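Local structure of probable transcriptional regulator (Pseudomonas aeruginosa, 2NNN) at residues I32-G35 and Q40-A43; G71-L76 and G80-S85; L44-E49 and R60-D65; Q119-L124 and T131-L136. The protein probably binds DNA as a dimeric transcriptional regulator of the MarR family, using a winged helix-turn-helix domain in each subunit. All blocks are in the same frame, centred on the assembly; numbering follows the deposited sequence.

Contact 1. Residues I32-G35 and Q40-A43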
loop_
_atom_site.group_PDB
_atom_site.type_symbol
_atom_site.label_atom_id
_atom_site.label_comp_id
_atom_site.label_asym_id
_atom_site.label_seq_id
_atom_site.Cartn_x
_atom_site.Cartn_y
_atom_site.Cartn_z
ATOM N N ILE A 32 -5.396 16.728 3.155
ATOM C CA ILE A 32 -4.182 17.482 2.767
ATOM C C ILE A 32 -4.418 18.885 2.228
ATOM O O ILE A 32 -3.638 19.802 2.510
ATOM C CB ILE A 32 -3.191 16.679 1.868
ATOM C CG1 ILE A 32 -1.763 17.237 2.072
ATOM C CG2 ILE A 32 -3.730 16.500 0.430
ATOM C CD1 ILE A 32 -0.891 17.152 0.866
ATOM N N GLY A 33 -5.478 19.054 1.451
ATOM C CA GLY A 33 -5.928 20.384 1.118
ATOM C C GLY A 33 -5.296 20.971 -0.120
ATOM O O GLY A 33 -5.766 21.999 -0.603
ATOM N N ASN A 34 -4.240 20.338 -0.637
ATOM C CA ASN A 34 -3.521 20.894 -1.798
ATOM C C ASN A 34 -3.633 20.026 -3.044
ATOM O O ASN A 34 -2.975 20.283 -4.047
ATOM C CB ASN A 34 -2.051 21.176 -1.461
ATOM C CG ASN A 34 -1.322 19.948 -0.951
ATOM O OD1 ASN A 34 -1.620 18.820 -1.359
ATOM N ND2 ASN A 34 -0.360 20.155 -0.046
ATOM N N GLY A 35 -4.464 18.993 -2.973
ATOM C CA GLY A 35 -4.665 18.102 -4.111
ATOM C C GLY A 35 -3.492 17.195 -4.480
ATOM O O GLY A 35 -3.527 16.572 -5.529
ATOM N N GLN A 40 3.577 12.198 -3.957
ATOM C CA GLN A 40 3.855 13.559 -4.397
ATOM C C GLN A 40 4.314 14.449 -3.244
ATOM O O GLN A 40 5.251 15.223 -3.405
ATOM C CB GLN A 40 2.654 14.168 -5.128
ATOM C CG GLN A 40 2.571 13.720 -6.583
ATOM C CD GLN A 40 1.228 14.006 -7.229
ATOM O OE1 GLN A 40 0.458 14.848 -6.762
ATOM N NE2 GLN A 40 0.945 13.304 -8.320
ATOM N N TRP A 41 3.682 14.288 -2.086
ATOM C CA TRP A 41 3.986 15.055 -0.865
ATOM C C TRP A 41 5.321 14.628 -0.273
ATOM O O TRP A 41 6.117 15.475 0.144
ATOM C CB TRP A 41 2.859 14.881 0.175
ATOM C CG TRP A 41 3.136 15.543 1.521
ATOM C CD1 TRP A 41 3.423 14.911 2.709
ATOM C CD2 TRP A 41 3.128 16.962 1.820
ATOM N NE1 TRP A 41 3.596 15.842 3.713
ATOM C CE2 TRP A 41 3.428 17.104 3.195
ATOM C CE3 TRP A 41 2.903 18.121 1.058
ATOM C CZ2 TRP A 41 3.526 18.358 3.816
ATOM C CZ3 TRP A 41 2.992 19.369 1.684
ATOM C CH2 TRP A 41 3.300 19.473 3.046
ATOM N N ALA A 42 5.556 13.315 -0.235
ATOM C CA ALA A 42 6.802 12.726 0.272
ATOM C C ALA A 42 8.022 13.251 -0.485
ATOM O O ALA A 42 9.017 13.636 0.136
ATOM C CB ALA A 42 6.752 11.197 0.183
ATOM N N ALA A 43 7.945 13.241 -1.815
ATOM C CA ALA A 43 9.004 13.800 -2.665
ATOM C C ALA A 43 9.180 15.284 -2.421
ATOM O O ALA A 43 10.293 15.756 -2.383
ATOM C CB ALA A 43 8.718 13.550 -4.124
#
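W41, on the second segment, is where the loop I32-G35 meets the helix that follows it. Q40 comes first on that helix: although its CB is directed at the loop, it adds little surface, and its amide lies against R75 of helix 66-78. One residue on, W41 supplies most of the helix's share of the contact. Its CG stands anti to the backbone N (chi1 175°), which turns the six-membered ring to the loop. I32 CD1, the terminal methyl, lies above the plane of the ring, displaced toward its rim, 3.9 Å from W41 CE3; the next residue, G33, has the positive phi (89°) with which the chain leaves helix 13-31. N34 approaches the indole beside I32: its ND2 is 3.9 Å from W41 CZ3, with the amide plane inclined 35° to the ring. This is packing, since N34 finds its polar partner in L36 N, which bonds OD1. A large flat indole suits the place because it can meet the loop and also L106 and A113 of helix 100-121. A42 and A43 face other neighbours, A43 packing on helix 66-78 and A42 on L9 of the second subunit. The arrangement belongs to the junction at which, in a MarR-type fold, the N-terminal helix gives way to the winged helix-turn-helix domain.

Contact 2. Residues G71-L76 and G80-S85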
loop_
_atom_site.group_PDB
_atom_site.type_symbol
_atom_site.label_atom_id
_atom_site.label_comp_id
_atom_site.label_asym_id
_atom_site.label_seq_id
_atom_site.Cartn_x
_atom_site.Cartn_y
_atom_site.Cartn_z
ATOM N N GLY A 71 7.771 10.233 -12.614
ATOM C CA GLY A 71 6.442 10.745 -12.891
ATOM C C GLY A 71 5.879 11.583 -11.755
ATOM O O GLY A 71 5.070 12.487 -11.989
ATOM N N VAL A 72 6.284 11.281 -10.527
ATOM C CA VAL A 72 5.951 12.142 -9.408
ATOM C C VAL A 72 6.582 13.523 -9.631
ATOM O O VAL A 72 5.899 14.547 -9.499
ATOM C CB VAL A 72 6.394 11.531 -8.052
ATOM C CG1 VAL A 72 6.585 12.617 -6.993
ATOM C CG2 VAL A 72 5.402 10.486 -7.598
ATOM N N VAL A 73 7.873 13.548 -9.980
ATOM C CA VAL A 73 8.584 14.813 -10.203
ATOM C C VAL A 73 7.996 15.582 -11.394
ATOM O O VAL A 73 7.884 16.805 -11.350
ATOM C CB VAL A 73 10.113 14.612 -10.357
ATOM C CG1 VAL A 73 10.789 15.886 -10.868
ATOM C CG2 VAL A 73 10.735 14.206 -9.036
ATOM N N GLU A 74 7.599 14.861 -12.437
ATOM C CA GLU A 74 6.958 15.493 -13.591
ATOM C C GLU A 74 5.595 16.106 -13.257
ATOM O O GLU A 74 5.304 17.220 -13.684
ATOM C CB GLU A 74 6.877 14.531 -14.781
ATOM C CG GLU A 74 8.216 14.374 -15.500
ATOM C CD GLU A 74 8.274 13.179 -16.453
ATOM O OE1 GLU A 74 7.224 12.528 -16.679
ATOM O OE2 GLU A 74 9.381 12.891 -16.985
ATOM N N ARG A 75 4.781 15.396 -12.475
ATOM C CA ARG A 75 3.505 15.932 -11.996
ATOM C C ARG A 75 3.687 17.097 -11.022
ATOM O O ARG A 75 2.905 18.037 -11.021
ATOM C CB ARG A 75 2.642 14.833 -11.381
ATOM C CG ARG A 75 2.104 13.843 -12.417
ATOM C CD ARG A 75 1.396 12.657 -11.774
ATOM N NE ARG A 75 2.288 11.883 -10.902
ATOM C CZ ARG A 75 1.884 10.930 -10.063
ATOM N NH1 ARG A 75 0.592 10.621 -9.960
ATOM N NH2 ARG A 75 2.769 10.293 -9.314
ATOM N N LEU A 76 4.732 17.030 -10.203
ATOM C CA LEU A 76 5.137 18.139 -9.346
ATOM C C LEU A 76 5.625 19.333 -10.192
ATOM O O LEU A 76 5.527 20.489 -9.770
ATOM C CB LEU A 76 6.242 17.660 -8.404
ATOM C CG LEU A 76 6.130 17.728 -6.873
ATOM C CD1 LEU A 76 4.754 17.354 -6.357
ATOM C CD2 LEU A 76 7.194 16.848 -6.220
ATOM N N GLY A 80 4.330 23.546 -11.156
ATOM C CA GLY A 80 5.300 24.618 -10.894
ATOM C C GLY A 80 6.057 24.478 -9.581
ATOM O O GLY A 80 6.612 25.453 -9.074
ATOM N N LEU A 81 6.105 23.266 -9.032
ATOM C CA LEU A 81 6.616 23.087 -7.676
ATOM C C LEU A 81 8.082 22.682 -7.590
ATOM O O LEU A 81 8.659 22.670 -6.498
ATOM C CB LEU A 81 5.735 22.120 -6.882
ATOM C CG LEU A 81 4.238 22.439 -6.778
ATOM C CD1 LEU A 81 3.574 21.361 -5.946
ATOM C CD2 LEU A 81 3.962 23.835 -6.209
ATOM N N ILE A 82 8.688 22.355 -8.730
ATOM C CA ILE A 82 10.107 21.985 -8.755
ATOM C C ILE A 82 10.896 22.797 -9.774
ATOM O O ILE A 82 10.323 23.360 -10.725
ATOM C CB ILE A 82 10.345 20.443 -8.982
ATOM C CG1 ILE A 82 9.716 19.943 -10.286
ATOM C CG2 ILE A 82 9.842 19.615 -7.806
ATOM C CD1 ILE A 82 10.716 19.703 -11.388
ATOM N N GLN A 83 12.208 22.868 -9.548
ATOM C CA GLN A 83 13.149 23.402 -10.527
ATOM C C GLN A 83 14.288 22.401 -10.777
ATOM O O GLN A 83 14.757 21.700 -9.863
ATOM C CB GLN A 83 13.666 24.800 -10.126
ATOM C CG GLN A 83 14.549 24.860 -8.872
ATOM C CD GLN A 83 14.637 26.247 -8.199
ATOM O OE1 GLN A 83 15.328 26.392 -7.184
ATOM N NE2 GLN A 83 13.937 27.258 -8.749
ATOM N N ARG A 84 14.697 22.321 -12.038
ATOM C CA ARG A 84 15.816 21.487 -12.430
ATOM C C ARG A 84 17.018 22.360 -12.783
ATOM O O ARG A 84 16.876 23.518 -13.199
ATOM C CB ARG A 84 15.430 20.576 -13.595
ATOM C CG ARG A 84 14.316 19.567 -13.290
ATOM C CD ARG A 84 14.019 18.760 -14.533
ATOM N NE ARG A 84 13.050 17.678 -14.350
ATOM C CZ ARG A 84 11.741 17.804 -14.552
ATOM N NH1 ARG A 84 11.228 18.977 -14.904
ATOM N NH2 ARG A 84 10.937 16.760 -14.387
ATOM N N SER A 85 18.207 21.801 -12.592
ATOM C CA SER A 85 19.446 22.510 -12.866
ATOM C C SER A 85 20.592 21.512 -12.910
ATOM O O SER A 85 20.578 20.529 -12.176
ATOM C CB SER A 85 19.712 23.586 -11.800
ATOM O OG SER A 85 20.011 23.000 -10.545
#
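L76 and I82 form the tightly packed part of this contact, where helix 66-78 ends and the chain turns into strand 82-87. The CG2 methyl of I82 lies 4.1 Å from L76 CB, the two side chains crossing at about a right angle. Its other branch, CG1, occupies the crowded position between backbone N and carbonyl carbon (chi1 58°), which carries CD1 to within 3.9 Å of V73 CG1. L81 packs on the last turn, its CD1 4.2 Å from CD1 of L76. The turn itself is a Schellman motif: G80 has the positive phi (80°) that glycine adopts without strain, and L81 N then donates to L76 O at 2.9 Å. L47 of helix 38-50 and V96 of strand 93-98 extend this apolar cluster around I82.

The outer side is looser. R84 reaches back extended across V73 and E74, its NH2 3.6 Å from V73 CG1 and 3.8 Å from E74 CG, while I82 CD1 sits over one face of the guanidinium. The carboxylate of E74 stays apart, with OE2 4.9 Å from R84 NH2; the salt bridge of R84 is made by NH1 to D77. Branched aliphatic residues thus fill the inner side, and the long arginine lets the I82 methyl lie over its flat group while NH1 pairs with D77. The chemistry implies a joint held by apolar packing and one backbone bond, with electrostatics confined to its margin.

Contact 3. Residues L44-E49 and R60-D65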
loop_
_atom_site.group_PDB
_atom_site.type_symbol
_atom_site.label_atom_id
_atom_site.label_comp_id
_atom_site.label_asym_id
_atom_site.label_seq_id
_atom_site.Cartn_x
_atom_site.Cartn_y
_atom_site.Cartn_z
ATOM N N LEU A 44 8.082 16.015 -2.245
ATOM C CA LEU A 44 8.153 17.461 -1.955
ATOM C C LEU A 44 8.857 17.703 -0.613
ATOM O O LEU A 44 9.788 18.508 -0.525
ATOM C CB LEU A 44 6.746 18.070 -1.904
ATOM C CG LEU A 44 6.651 19.585 -1.955
ATOM C CD1 LEU A 44 6.652 20.066 -3.417
ATOM C CD2 LEU A 44 5.402 20.073 -1.226
ATOM N N VAL A 45 8.388 17.006 0.423
ATOM C CA VAL A 45 9.008 17.061 1.740
ATOM C C VAL A 45 10.504 16.741 1.648
ATOM O O VAL A 45 11.319 17.526 2.117
ATOM C CB VAL A 45 8.268 16.149 2.761
ATOM C CG1 VAL A 45 8.992 16.104 4.099
ATOM C CG2 VAL A 45 6.831 16.640 2.953
ATOM N N ARG A 46 10.853 15.624 1.009
ATOM C CA ARG A 46 12.247 15.200 0.909
ATOM C C ARG A 46 13.156 16.207 0.188
ATOM O O ARG A 46 14.253 16.488 0.668
ATOM C CB ARG A 46 12.366 13.810 0.276
ATOM C CG ARG A 46 13.760 13.189 0.378
ATOM C CD ARG A 46 14.111 12.849 1.815
ATOM N NE ARG A 46 13.581 11.544 2.208
ATOM C CZ ARG A 46 13.508 11.099 3.461
ATOM N NH1 ARG A 46 13.902 11.853 4.478
ATOM N NH2 ARG A 46 13.022 9.896 3.702
ATOM N N LEU A 47 12.699 16.750 -0.944
ATOM C CA LEU A 47 13.409 17.836 -1.630
ATOM C C LEU A 47 13.611 19.085 -0.768
ATOM O O LEU A 47 14.522 19.878 -1.027
ATOM C CB LEU A 47 12.680 18.239 -2.905
ATOM C CG LEU A 47 12.811 17.383 -4.160
ATOM C CD1 LEU A 47 11.886 17.929 -5.224
ATOM C CD2 LEU A 47 14.251 17.304 -4.677
ATOM N N GLY A 48 12.746 19.279 0.230
ATOM C CA GLY A 48 12.908 20.360 1.187
ATOM C C GLY A 48 14.008 20.076 2.180
ATOM O O GLY A 48 14.714 20.984 2.588
ATOM N N GLU A 49 14.151 18.813 2.577
ATOM C CA GLU A 49 15.249 18.383 3.454
ATOM C C GLU A 49 16.611 18.474 2.766
ATOM O O GLU A 49 17.577 18.973 3.338
ATOM C CB GLU A 49 15.043 16.940 3.925
ATOM C CG GLU A 49 13.842 16.737 4.824
ATOM C CD GLU A 49 13.672 15.282 5.265
ATOM O OE1 GLU A 49 14.712 14.635 5.514
ATOM O OE2 GLU A 49 12.506 14.802 5.379
ATOM N N ARG A 60 15.416 6.981 -4.269
ATOM C CA ARG A 60 15.980 6.039 -3.303
ATOM C C ARG A 60 15.889 6.494 -1.837
ATOM O O ARG A 60 16.205 5.721 -0.930
ATOM C CB ARG A 60 17.432 5.698 -3.673
ATOM C CG ARG A 60 17.580 4.989 -5.027
ATOM C CD ARG A 60 19.027 4.959 -5.513
ATOM N NE ARG A 60 19.700 3.755 -5.029
ATOM C CZ ARG A 60 20.536 3.733 -3.996
ATOM N NH1 ARG A 60 20.809 4.866 -3.357
ATOM N NH2 ARG A 60 21.109 2.593 -3.608
ATOM N N LEU A 61 15.474 7.743 -1.609
ATOM C CA LEU A 61 15.293 8.267 -0.255
ATOM C C LEU A 61 13.821 8.309 0.115
ATOM O O LEU A 61 13.478 8.594 1.271
ATOM C CB LEU A 61 15.889 9.665 -0.117
ATOM C CG LEU A 61 17.419 9.826 -0.139
ATOM C CD1 LEU A 61 17.820 11.218 -0.669
ATOM C CD2 LEU A 61 18.002 9.580 1.245
ATOM N N THR A 62 12.956 8.030 -0.862
ATOM C CA THR A 62 11.497 8.020 -0.640
ATOM C C THR A 62 10.847 6.699 -1.074
ATOM O O THR A 62 9.653 6.674 -1.360
ATOM C CB THR A 62 10.797 9.161 -1.377
ATOM O OG1 THR A 62 11.097 9.068 -2.773
ATOM C CG2 THR A 62 11.255 10.502 -0.862
ATOM N N ALA A 63 11.650 5.625 -1.100
ATOM C CA ALA A 63 11.261 4.277 -1.536
ATOM C C ALA A 63 10.546 4.259 -2.891
ATOM O O ALA A 63 9.521 3.609 -3.065
ATOM C CB ALA A 63 10.442 3.578 -0.458
HETATM N N MSE A 64 11.109 4.969 -3.853
HETATM C CA MSE A 64 10.507 5.076 -5.161
HETATM C C MSE A 64 11.447 4.728 -6.303
HETATM O O MSE A 64 12.609 5.146 -6.352
HETATM C CB MSE A 64 9.897 6.465 -5.389
HETATM C CG MSE A 64 8.479 6.581 -4.853
HETATM SE SE MSE A 64 7.632 8.291 -5.201
HETATM C CE MSE A 64 8.064 9.318 -3.606
ATOM N N ASP A 65 10.886 3.947 -7.214
ATOM C CA ASP A 65 11.462 3.580 -8.495
ATOM C C ASP A 65 11.868 4.771 -9.311
ATOM O O ASP A 65 11.281 5.839 -9.161
ATOM C CB ASP A 65 10.364 2.901 -9.305
ATOM C CG ASP A 65 10.728 1.558 -9.684
ATOM O OD1 ASP A 65 11.903 1.236 -9.453
ATOM O OD2 ASP A 65 9.862 0.816 -10.181
#
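R46 bridges helix 38-50 and the end of helix 55-61, and its side chain accounts for the contact from root to tip. CB lies 3.7 Å from the CG2 methyl of T62, and CG continues past that same methyl while nearing L61 CB. CD also lies beside L61 CB, the two side chains crossing at about a right angle. Bends at chi2 and chi3 (68° and 84°) curl the chain so that the guanidinium meets the backbone at L61. NE makes a weak bond to L61 O, and NH2 a shorter one of 2.8 Å to the same oxygen, nearly in line with the carbonyl although tilted from the guanidinium plane. NH1 turns back to its own helix, forming a salt bridge with E49 OE1 at 3.1 Å.

Arginine suits the place because its alkyl portion can pack while its several N-H groups serve a carbonyl at a helix end and carboxylates together. The second acid, D10 of the second subunit, also forms a salt bridge with NH1, so two carboxylates may share its charge. T62 turns its hydroxyl to L58 O, exposing CG2 to R46. R46 thus reaches from helix 38-50 to the end of helix 55-61, beside the second subunit, while L47 on the same helix faces strand 93-98.

Contact 4. Residues Q119-L124 and T131-L136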
loop_
_atom_site.group_PDB
_atom_site.type_symbol
_atom_site.label_atom_id
_atom_site.label_comp_id
_atom_site.label_asym_id
_atom_site.label_seq_id
_atom_site.Cartn_x
_atom_site.Cartn_y
_atom_site.Cartn_z
ATOM N N GLN A 119 -4.558 11.730 12.891
ATOM C CA GLN A 119 -5.805 10.980 12.676
ATOM C C GLN A 119 -5.542 9.506 12.356
ATOM O O GLN A 119 -6.249 8.617 12.862
ATOM C CB GLN A 119 -6.596 11.589 11.521
ATOM C CG GLN A 119 -7.262 12.907 11.825
ATOM C CD GLN A 119 -8.018 13.490 10.625
ATOM O OE1 GLN A 119 -8.359 14.684 10.612
ATOM N NE2 GLN A 119 -8.280 12.654 9.611
ATOM N N ALA A 120 -4.546 9.248 11.501
ATOM C CA ALA A 120 -4.119 7.887 11.198
ATOM C C ALA A 120 -3.844 7.099 12.480
ATOM O O ALA A 120 -4.226 5.926 12.595
ATOM C CB ALA A 120 -2.884 7.881 10.278
ATOM N N LEU A 121 -3.199 7.758 13.440
ATOM C CA LEU A 121 -2.780 7.096 14.666
ATOM C C LEU A 121 -3.787 7.230 15.800
ATOM O O LEU A 121 -3.636 6.583 16.833
ATOM C CB LEU A 121 -1.400 7.597 15.109
ATOM C CG LEU A 121 -0.219 7.316 14.166
ATOM C CD1 LEU A 121 1.001 8.036 14.654
ATOM C CD2 LEU A 121 0.055 5.850 14.058
ATOM N N ALA A 122 -4.829 8.035 15.593
ATOM C CA ALA A 122 -5.793 8.363 16.647
ATOM C C ALA A 122 -6.368 7.184 17.465
ATOM O O ALA A 122 -6.551 7.345 18.672
ATOM C CB ALA A 122 -6.925 9.244 16.096
ATOM N N PRO A 123 -6.682 6.025 16.823
ATOM C CA PRO A 123 -7.181 4.819 17.522
ATOM C C PRO A 123 -6.262 4.247 18.621
ATOM O O PRO A 123 -6.597 3.226 19.244
ATOM C CB PRO A 123 -7.270 3.781 16.391
ATOM C CG PRO A 123 -7.458 4.568 15.170
ATOM C CD PRO A 123 -6.624 5.796 15.365
ATOM N N LEU A 124 -5.121 4.899 18.840
ATOM C CA LEU A 124 -4.039 4.382 19.678
ATOM C C LEU A 124 -3.578 5.452 20.646
ATOM O O LEU A 124 -3.525 6.624 20.292
ATOM C CB LEU A 124 -2.844 3.994 18.796
ATOM C CG LEU A 124 -2.539 2.571 18.331
ATOM C CD1 LEU A 124 -3.757 1.718 18.012
ATOM C CD2 LEU A 124 -1.608 2.647 17.155
ATOM N N THR A 131 5.123 2.360 20.387
ATOM C CA THR A 131 5.337 0.927 20.226
ATOM C C THR A 131 5.117 0.518 18.770
ATOM O O THR A 131 5.930 -0.195 18.194
ATOM C CB THR A 131 4.374 0.112 21.112
ATOM O OG1 THR A 131 4.517 0.521 22.474
ATOM C CG2 THR A 131 4.648 -1.386 20.991
ATOM N N LEU A 132 4.017 0.974 18.183
ATOM C CA LEU A 132 3.677 0.614 16.810
ATOM C C LEU A 132 4.710 1.134 15.816
ATOM O O LEU A 132 5.176 0.386 14.976
ATOM C CB LEU A 132 2.271 1.101 16.429
ATOM C CG LEU A 132 1.926 0.906 14.951
ATOM C CD1 LEU A 132 1.453 -0.524 14.646
ATOM C CD2 LEU A 132 0.906 1.920 14.522
ATOM N N ARG A 133 5.069 2.408 15.927
ATOM C CA ARG A 133 6.070 3.007 15.046
ATOM C C ARG A 133 7.396 2.227 15.089
ATOM O O ARG A 133 8.007 1.996 14.037
ATOM C CB ARG A 133 6.289 4.484 15.412
ATOM C CG ARG A 133 6.561 5.415 14.217
ATOM C CD ARG A 133 6.700 6.902 14.624
ATOM N NE ARG A 133 5.750 7.294 15.674
ATOM C CZ ARG A 133 4.742 8.152 15.513
ATOM N NH1 ARG A 133 4.524 8.747 14.338
ATOM N NH2 ARG A 133 3.950 8.424 16.541
ATOM N N GLY A 134 7.813 1.817 16.293
ATOM C CA GLY A 134 9.033 1.030 16.501
ATOM C C GLY A 134 8.983 -0.363 15.892
ATOM O O GLY A 134 9.901 -0.776 15.176
ATOM N N LEU A 135 7.909 -1.090 16.191
ATOM C CA LEU A 135 7.641 -2.402 15.601
ATOM C C LEU A 135 7.524 -2.337 14.069
ATOM O O LEU A 135 8.122 -3.143 13.361
ATOM C CB LEU A 135 6.371 -2.996 16.223
ATOM C CG LEU A 135 6.442 -3.932 17.443
ATOM C CD1 LEU A 135 7.579 -3.614 18.422
ATOM C CD2 LEU A 135 5.099 -3.981 18.164
ATOM N N LEU A 136 6.773 -1.365 13.566
ATOM C CA LEU A 136 6.560 -1.196 12.128
ATOM C C LEU A 136 7.823 -0.699 11.388
ATOM O O LEU A 136 8.031 -1.028 10.219
ATOM C CB LEU A 136 5.359 -0.268 11.888
ATOM C CG LEU A 136 4.471 -0.396 10.640
ATOM C CD1 LEU A 136 3.879 -1.803 10.452
ATOM C CD2 LEU A 136 3.364 0.647 10.651
#
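The junction between the last two helices of this MarR-type fold, part of the helical dimerisation region, is filled here by L121 and L124 packing on L132. A type I beta turn from L121 to L124 leads on toward helix 126-137. L132 serves both leucines with a single methyl: its CD2 lies 4.0 Å from L121 CD2 and 3.7 Å from L124 CD2. The torsion chi1 of 173° places CG of L132 anti to the backbone N and directs the branched end at the turn. L121 approaches it obliquely, whereas L124 crosses it at about a right angle. Leucine suits position 121 because its forked end touches two neighbours, CD2 meeting L132 and CD1 meeting R133; at 124 and 132 a flexible apolar side chain, unbranched at CB, fills a buried place.

P123 O accepts a bond from R138 of the second subunit. L139 of that subunit also packs on L132, so this apolar cluster adjoins the dimer interface. R133 flanks the cluster on its more polar side, its NH1 bonded to the backbone O of D11 of the second subunit. The bend at chi3 (-39°) brings the guanidinium beside L121, whose CD1 methyl lies 3.5 Å from R133 NH2.

Along the chain the contacts follow in the order 1, 3, 2, 4. The first three cluster, with centres 12 to 13 Å apart, around helix 38-50, which supplies a segment to contacts 1 and 3 and packs against contact 2 through L44 and L47. Contact 3 joins that helix to the end of helix 55-61, and contact 2 carries helix 66-78 into strand 82-87, so together they build the winged helix-turn-helix core. Contact 4 stands apart, its centre about 32 Å from that of contact 2, on the opposite side of the chain's centre. Helix 100-121 spans the gap, touching contact 1 and ending in contact 4. Contacts 1, 3 and 4 all border the second subunit, so the interface touches both the winged helix-turn-helix part and the terminal helices.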